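Local coordinates for protein putative peptidase M23 (PDB 2HSI) that is a putative zinc-dependent peptidase of the M23 family, binding one zinc ion and probably cutting peptide bonds as a metalloendopeptidase, at residues Val42-Tyr55 and Lys86-Phe100. Residues are numbered along the deposited sequence; the frame is centred on the assembly and turned at random.
Sequences VDLGEEGPPPRAFY and KLEVRAATGNHEERF
Leu87 reaches from strand 86-90 into the dense side of this contact, where its CD2 lies 3.6 Å from Leu44 CD2 and also meets Val42. The other methyl, CD1, rests against the backbone of Phe54 and on Tyr55 CB, and Val89 extends the apolar layer to Pro51. At the other end of this layer, Val42 CG2 makes an off-centre CH-pi contact with the Phe100 ring, 4.2 Å from its centroid, and Phe100 CZ in turn leans on Tyr55, whose hydroxyl bonds to Gln85. Four backbone hydrogen bonds pair strand 52-55 antiparallel with 86-90. The sheet face bearing Phe54 and Arg90 is looser: the guanidinium, tilted 36° to the Phe54 ring, sits over one face toward the rim, an off-centre cation-pi contact. Toward the hairpin turn the dense side becomes polar and watery: His96, its ring against Val89 CB, is clamped through both nitrogens, NE2 giving a 2.7 Å bond to the anti lone pair of Glu46 OE2 and ND1 another to Glu98 OE2, which fixes the ring's rotation; two waters link Glu46 to Thr93. Flanked by two carboxylates, the imidazole is probably protonated. Strands 39-43 and 96-102 are outermost in the six-stranded antiparallel sheet, yet Val42 meets Phe100: the sheet curls round its apolar side, consistent with the E-set-like N-terminal domain of M23 peptidases.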
loop_
_atom_site.group_PDB
_atom_site.type_symbol
_atom_site.label_atom_id
_atom_site.label_comp_id
_atom_site.label_asym_id
_atom_site.label_seq_id
_atom_site.Cartn_x
_atom_site.Cartn_y
_atom_site.Cartn_z
ATOM N N VAL A 42 11.012 -9.641 7.120
ATOM C CA VAL A 42 11.215 -10.703 8.112
ATOM C C VAL A 42 11.547 -12.033 7.441
ATOM O O VAL A 42 10.775 -12.523 6.628
ATOM C CB VAL A 42 9.974 -10.874 9.046
ATOM C CG1 VAL A 42 10.260 -11.853 10.163
ATOM C CG2 VAL A 42 9.534 -9.530 9.651
ATOM N N ASP A 43 12.701 -12.600 7.793
ATOM C CA ASP A 43 13.093 -13.960 7.400
ATOM C C ASP A 43 12.071 -14.930 7.979
ATOM O O ASP A 43 11.840 -14.963 9.181
ATOM C CB ASP A 43 14.508 -14.250 7.939
ATOM C CG ASP A 43 15.098 -15.600 7.454
ATOM O OD1 ASP A 43 14.368 -16.481 6.967
ATOM O OD2 ASP A 43 16.327 -15.779 7.578
ATOM N N LEU A 44 11.445 -15.718 7.115
ATOM C CA LEU A 44 10.430 -16.670 7.574
ATOM C C LEU A 44 10.968 -18.030 8.017
ATOM O O LEU A 44 10.219 -18.836 8.575
ATOM C CB LEU A 44 9.340 -16.854 6.502
ATOM C CG LEU A 44 8.541 -15.585 6.186
ATOM C CD1 LEU A 44 7.379 -15.909 5.264
ATOM C CD2 LEU A 44 8.018 -14.977 7.482
ATOM N N GLY A 45 12.255 -18.284 7.784
ATOM C CA GLY A 45 12.836 -19.615 8.030
ATOM C C GLY A 45 12.190 -20.695 7.166
ATOM O O GLY A 45 11.902 -21.801 7.643
ATOM N N GLU A 46 11.904 -20.342 5.912
ATOM C CA GLU A 46 11.254 -21.230 4.941
ATOM C C GLU A 46 11.923 -21.058 3.564
ATOM O O GLU A 46 12.296 -19.943 3.186
ATOM C CB GLU A 46 9.745 -20.899 4.833
ATOM C CG GLU A 46 8.909 -21.147 6.099
ATOM C CD GLU A 46 8.562 -22.623 6.368
ATOM O OE1 GLU A 46 8.705 -23.491 5.475
ATOM O OE2 GLU A 46 8.125 -22.928 7.497
ATOM N N GLU A 47 12.096 -22.155 2.824
ATOM C CA GLU A 47 12.703 -22.100 1.477
ATOM C C GLU A 47 12.012 -23.023 0.472
ATOM O O GLU A 47 12.293 -22.946 -0.725
ATOM C CB GLU A 47 14.202 -22.442 1.530
ATOM C CG GLU A 47 14.502 -23.903 1.913
ATOM C CD GLU A 47 15.957 -24.278 1.752
ATOM O OE1 GLU A 47 16.841 -23.430 1.952
ATOM O OE2 GLU A 47 16.222 -25.438 1.405
ATOM N N GLY A 48 11.128 -23.894 0.964
ATOM C CA GLY A 48 10.388 -24.846 0.117
ATOM C C GLY A 48 9.091 -24.267 -0.430
ATOM O O GLY A 48 9.105 -23.217 -1.071
ATOM N N PRO A 49 7.953 -24.960 -0.201
ATOM C CA PRO A 49 6.654 -24.457 -0.655
ATOM C C PRO A 49 6.367 -23.084 -0.027
ATOM O O PRO A 49 6.930 -22.777 1.035
ATOM C CB PRO A 49 5.672 -25.526 -0.151
ATOM C CG PRO A 49 6.490 -26.745 -0.011
ATOM C CD PRO A 49 7.816 -26.250 0.491
ATOM N N PRO A 50 5.547 -22.240 -0.697
ATOM C CA PRO A 50 5.258 -20.909 -0.148
ATOM C C PRO A 50 4.540 -20.962 1.200
ATOM O O PRO A 50 3.495 -21.606 1.318
ATOM C CB PRO A 50 4.351 -20.270 -1.206
ATOM C CG PRO A 50 4.529 -21.076 -2.423
ATOM C CD PRO A 50 4.874 -22.453 -1.991
ATOM N N PRO A 51 5.121 -20.321 2.226
ATOM C CA PRO A 51 4.401 -20.258 3.479
ATOM C C PRO A 51 3.376 -19.127 3.440
ATOM O O PRO A 51 3.459 -18.241 2.580
ATOM C CB PRO A 51 5.501 -19.937 4.486
ATOM C CG PRO A 51 6.493 -19.155 3.732
ATOM C CD PRO A 51 6.429 -19.650 2.307
ATOM N N ARG A 52 2.442 -19.146 4.378
ATOM C CA ARG A 52 1.566 -17.997 4.589
ATOM C C ARG A 52 1.987 -17.317 5.900
ATOM O O ARG A 52 2.481 -17.972 6.814
ATOM C CB ARG A 52 0.111 -18.433 4.675
ATOM C CG ARG A 52 -0.530 -18.795 3.346
ATOM C CD ARG A 52 -2.044 -18.945 3.527
ATOM N NE ARG A 52 -2.759 -18.932 2.251
ATOM C CZ ARG A 52 -3.323 -20.000 1.685
ATOM N NH1 ARG A 52 -3.276 -21.187 2.276
ATOM N NH2 ARG A 52 -3.947 -19.879 0.521
ATOM N N ALA A 53 1.803 -16.006 5.978
ATOM C CA ALA A 53 2.200 -15.258 7.174
ATOM C C ALA A 53 1.096 -14.289 7.563
ATOM O O ALA A 53 0.345 -13.839 6.709
ATOM C CB ALA A 53 3.498 -14.516 6.931
ATOM N N PHE A 54 1.007 -13.987 8.859
ATOM C CA PHE A 54 -0.055 -13.150 9.422
ATOM C C PHE A 54 0.552 -12.229 10.468
ATOM O O PHE A 54 1.354 -12.675 11.297
ATOM C CB PHE A 54 -1.151 -14.005 10.078
ATOM C CG PHE A 54 -1.948 -14.829 9.108
ATOM C CD1 PHE A 54 -3.130 -14.331 8.570
ATOM C CD2 PHE A 54 -1.522 -16.108 8.733
ATOM C CE1 PHE A 54 -3.871 -15.087 7.676
ATOM C CE2 PHE A 54 -2.248 -16.857 7.835
ATOM C CZ PHE A 54 -3.424 -16.351 7.308
ATOM N N TYR A 55 0.180 -10.952 10.411
ATOM C CA TYR A 55 0.568 -9.967 11.426
ATOM C C TYR A 55 -0.667 -9.274 11.971
ATOM O O TYR A 55 -1.432 -8.670 11.211
ATOM C CB TYR A 55 1.535 -8.942 10.833
ATOM C CG TYR A 55 1.955 -7.828 11.781
ATOM C CD1 TYR A 55 2.554 -8.118 13.023
ATOM C CD2 TYR A 55 1.794 -6.487 11.422
ATOM C CE1 TYR A 55 2.952 -7.099 13.883
ATOM C CE2 TYR A 55 2.192 -5.464 12.270
ATOM C CZ TYR A 55 2.770 -5.775 13.499
ATOM O OH TYR A 55 3.166 -4.758 14.329
ATOM N N LYS A 86 5.303 -10.081 16.746
ATOM C CA LYS A 86 5.215 -11.494 16.378
ATOM C C LYS A 86 4.551 -11.623 15.004
ATOM O O LYS A 86 3.586 -10.928 14.714
ATOM C CB LYS A 86 4.393 -12.285 17.413
ATOM C CG LYS A 86 4.994 -12.318 18.813
ATOM C CD LYS A 86 4.035 -12.913 19.835
ATOM C CE LYS A 86 4.604 -12.799 21.249
ATOM N NZ LYS A 86 3.680 -13.391 22.257
ATOM N N LEU A 87 5.091 -12.505 14.173
ATOM C CA LEU A 87 4.481 -12.881 12.909
ATOM C C LEU A 87 4.119 -14.354 13.004
ATOM O O LEU A 87 4.953 -15.167 13.395
ATOM C CB LEU A 87 5.487 -12.631 11.787
ATOM C CG LEU A 87 5.106 -12.655 10.316
ATOM C CD1 LEU A 87 4.138 -11.524 9.943
ATOM C CD2 LEU A 87 6.386 -12.498 9.541
ATOM N N GLU A 88 2.868 -14.694 12.701
ATOM C CA GLU A 88 2.447 -16.084 12.639
ATOM C C GLU A 88 2.753 -16.638 11.238
ATOM O O GLU A 88 2.318 -16.077 10.232
ATOM C CB GLU A 88 0.953 -16.218 12.941
ATOM C CG GLU A 88 0.548 -15.795 14.340
ATOM C CD GLU A 88 -0.941 -15.925 14.577
ATOM O OE1 GLU A 88 -1.711 -15.159 13.957
ATOM O OE2 GLU A 88 -1.344 -16.797 15.378
ATOM N N VAL A 89 3.519 -17.722 11.177
ATOM C CA VAL A 89 3.870 -18.328 9.893
ATOM C C VAL A 89 3.169 -19.672 9.808
ATOM O O VAL A 89 3.184 -20.463 10.763
ATOM C CB VAL A 89 5.412 -18.503 9.717
ATOM C CG1 VAL A 89 5.763 -18.944 8.296
ATOM C CG2 VAL A 89 6.140 -17.215 10.065
ATOM N N ARG A 90 2.543 -19.917 8.660
ATOM C CA ARG A 90 1.857 -21.184 8.404
ATOM C C ARG A 90 2.483 -21.911 7.229
ATOM O O ARG A 90 2.550 -21.383 6.112
ATOM C CB ARG A 90 0.361 -20.969 8.169
ATOM C CG ARG A 90 -0.309 -20.193 9.258
ATOM C CD ARG A 90 -1.799 -20.372 9.226
ATOM N NE ARG A 90 -2.398 -19.638 10.328
ATOM C CZ ARG A 90 -3.624 -19.129 10.352
ATOM N NH1 ARG A 90 -4.449 -19.248 9.317
ATOM N NH2 ARG A 90 -4.016 -18.475 11.433
ATOM N N ALA A 91 2.931 -23.136 7.487
ATOM C CA ALA A 91 3.531 -23.972 6.462
ATOM C C ALA A 91 3.086 -25.423 6.672
ATOM O O ALA A 91 2.788 -25.826 7.794
ATOM C CB ALA A 91 5.053 -23.853 6.513
ATOM N N ALA A 92 3.016 -26.187 5.583
ATOM C CA ALA A 92 2.588 -27.593 5.639
ATOM C C ALA A 92 3.400 -28.360 6.674
ATOM O O ALA A 92 2.833 -29.093 7.479
ATOM C CB ALA A 92 2.699 -28.261 4.261
ATOM N N THR A 93 4.716 -28.132 6.677
ATOM C CA THR A 93 5.634 -28.773 7.623
ATOM C C THR A 93 5.505 -28.260 9.057
ATOM O O THR A 93 6.293 -28.629 9.913
ATOM C CB THR A 93 7.117 -28.619 7.187
ATOM O OG1 THR A 93 7.386 -27.250 6.853
ATOM C CG2 THR A 93 7.419 -29.507 5.983
ATOM N N GLY A 94 4.540 -27.386 9.315
ATOM C CA GLY A 94 4.269 -26.951 10.676
ATOM C C GLY A 94 4.294 -25.451 10.852
ATOM O O GLY A 94 5.109 -24.758 10.252
ATOM N N ASN A 95 3.395 -24.960 11.698
ATOM C CA ASN A 95 3.291 -23.536 11.965
ATOM C C ASN A 95 4.328 -23.096 12.978
ATOM O O ASN A 95 4.772 -23.895 13.807
ATOM C CB ASN A 95 1.887 -23.180 12.462
ATOM C CG ASN A 95 0.816 -23.491 11.438
ATOM O OD1 ASN A 95 1.123 -23.753 10.275
ATOM N ND2 ASN A 95 -0.449 -23.468 11.865
ATOM N N HIS A 96 4.714 -21.826 12.900
ATOM C CA HIS A 96 5.699 -21.260 13.821
ATOM C C HIS A 96 5.555 -19.752 13.868
ATOM O O HIS A 96 4.982 -19.158 12.966
ATOM C CB HIS A 96 7.128 -21.655 13.429
ATOM C CG HIS A 96 7.443 -21.473 11.971
ATOM N ND1 HIS A 96 8.246 -20.453 11.512
ATOM C CD2 HIS A 96 7.107 -22.205 10.883
ATOM C CE1 HIS A 96 8.382 -20.556 10.202
ATOM N NE2 HIS A 96 7.698 -21.608 9.794
ATOM N N GLU A 97 6.061 -19.141 14.932
ATOM C CA GLU A 97 6.031 -17.694 15.060
ATOM C C GLU A 97 7.419 -17.148 14.879
ATOM O O GLU A 97 8.398 -17.750 15.329
ATOM C CB GLU A 97 5.536 -17.277 16.436
ATOM C CG GLU A 97 4.061 -17.439 16.647
ATOM C CD GLU A 97 3.597 -16.759 17.916
ATOM O OE1 GLU A 97 4.454 -16.393 18.756
ATOM O OE2 GLU A 97 2.372 -16.596 18.073
ATOM N N GLU A 98 7.508 -16.004 14.218
ATOM C CA GLU A 98 8.791 -15.352 14.027
ATOM C C GLU A 98 8.725 -13.939 14.560
ATOM O O GLU A 98 7.862 -13.158 14.167
ATOM C CB GLU A 98 9.196 -15.363 12.554
ATOM C CG GLU A 98 9.370 -16.767 11.944
ATOM C CD GLU A 98 10.350 -17.677 12.694
ATOM O OE1 GLU A 98 11.418 -17.225 13.158
ATOM O OE2 GLU A 98 10.052 -18.871 12.794
ATOM N N ARG A 99 9.634 -13.622 15.471
ATOM C CA ARG A 99 9.658 -12.290 16.058
ATOM C C ARG A 99 10.478 -11.294 15.256
ATOM O O ARG A 99 11.439 -11.652 14.576
ATOM C CB ARG A 99 10.132 -12.336 17.520
ATOM C CG ARG A 99 9.118 -12.978 18.417
ATOM C CD ARG A 99 9.384 -12.698 19.867
ATOM N NE ARG A 99 8.618 -13.595 20.716
ATOM C CZ ARG A 99 8.480 -13.452 22.029
ATOM N NH1 ARG A 99 9.066 -12.443 22.656
ATOM N NH2 ARG A 99 7.749 -14.320 22.716
ATOM N N PHE A 100 10.064 -10.037 15.335
ATOM C CA PHE A 100 10.824 -8.952 14.766
ATOM C C PHE A 100 10.667 -7.739 15.685
ATOM O O PHE A 100 9.922 -7.795 16.646
ATOM C CB PHE A 100 10.419 -8.675 13.310
ATOM C CG PHE A 100 8.994 -8.198 13.129
ATOM C CD1 PHE A 100 8.722 -6.848 12.977
ATOM C CD2 PHE A 100 7.936 -9.106 13.050
ATOM C CE1 PHE A 100 7.409 -6.405 12.778
ATOM C CE2 PHE A 100 6.625 -8.675 12.855
ATOM C CZ PHE A 100 6.365 -7.315 12.714
HETATM O O HOH W 1 12.843 -15.168 12.067
HETATM O O HOH W 2 7.332 -25.178 8.734
HETATM O O HOH W 3 8.381 -26.144 4.430
#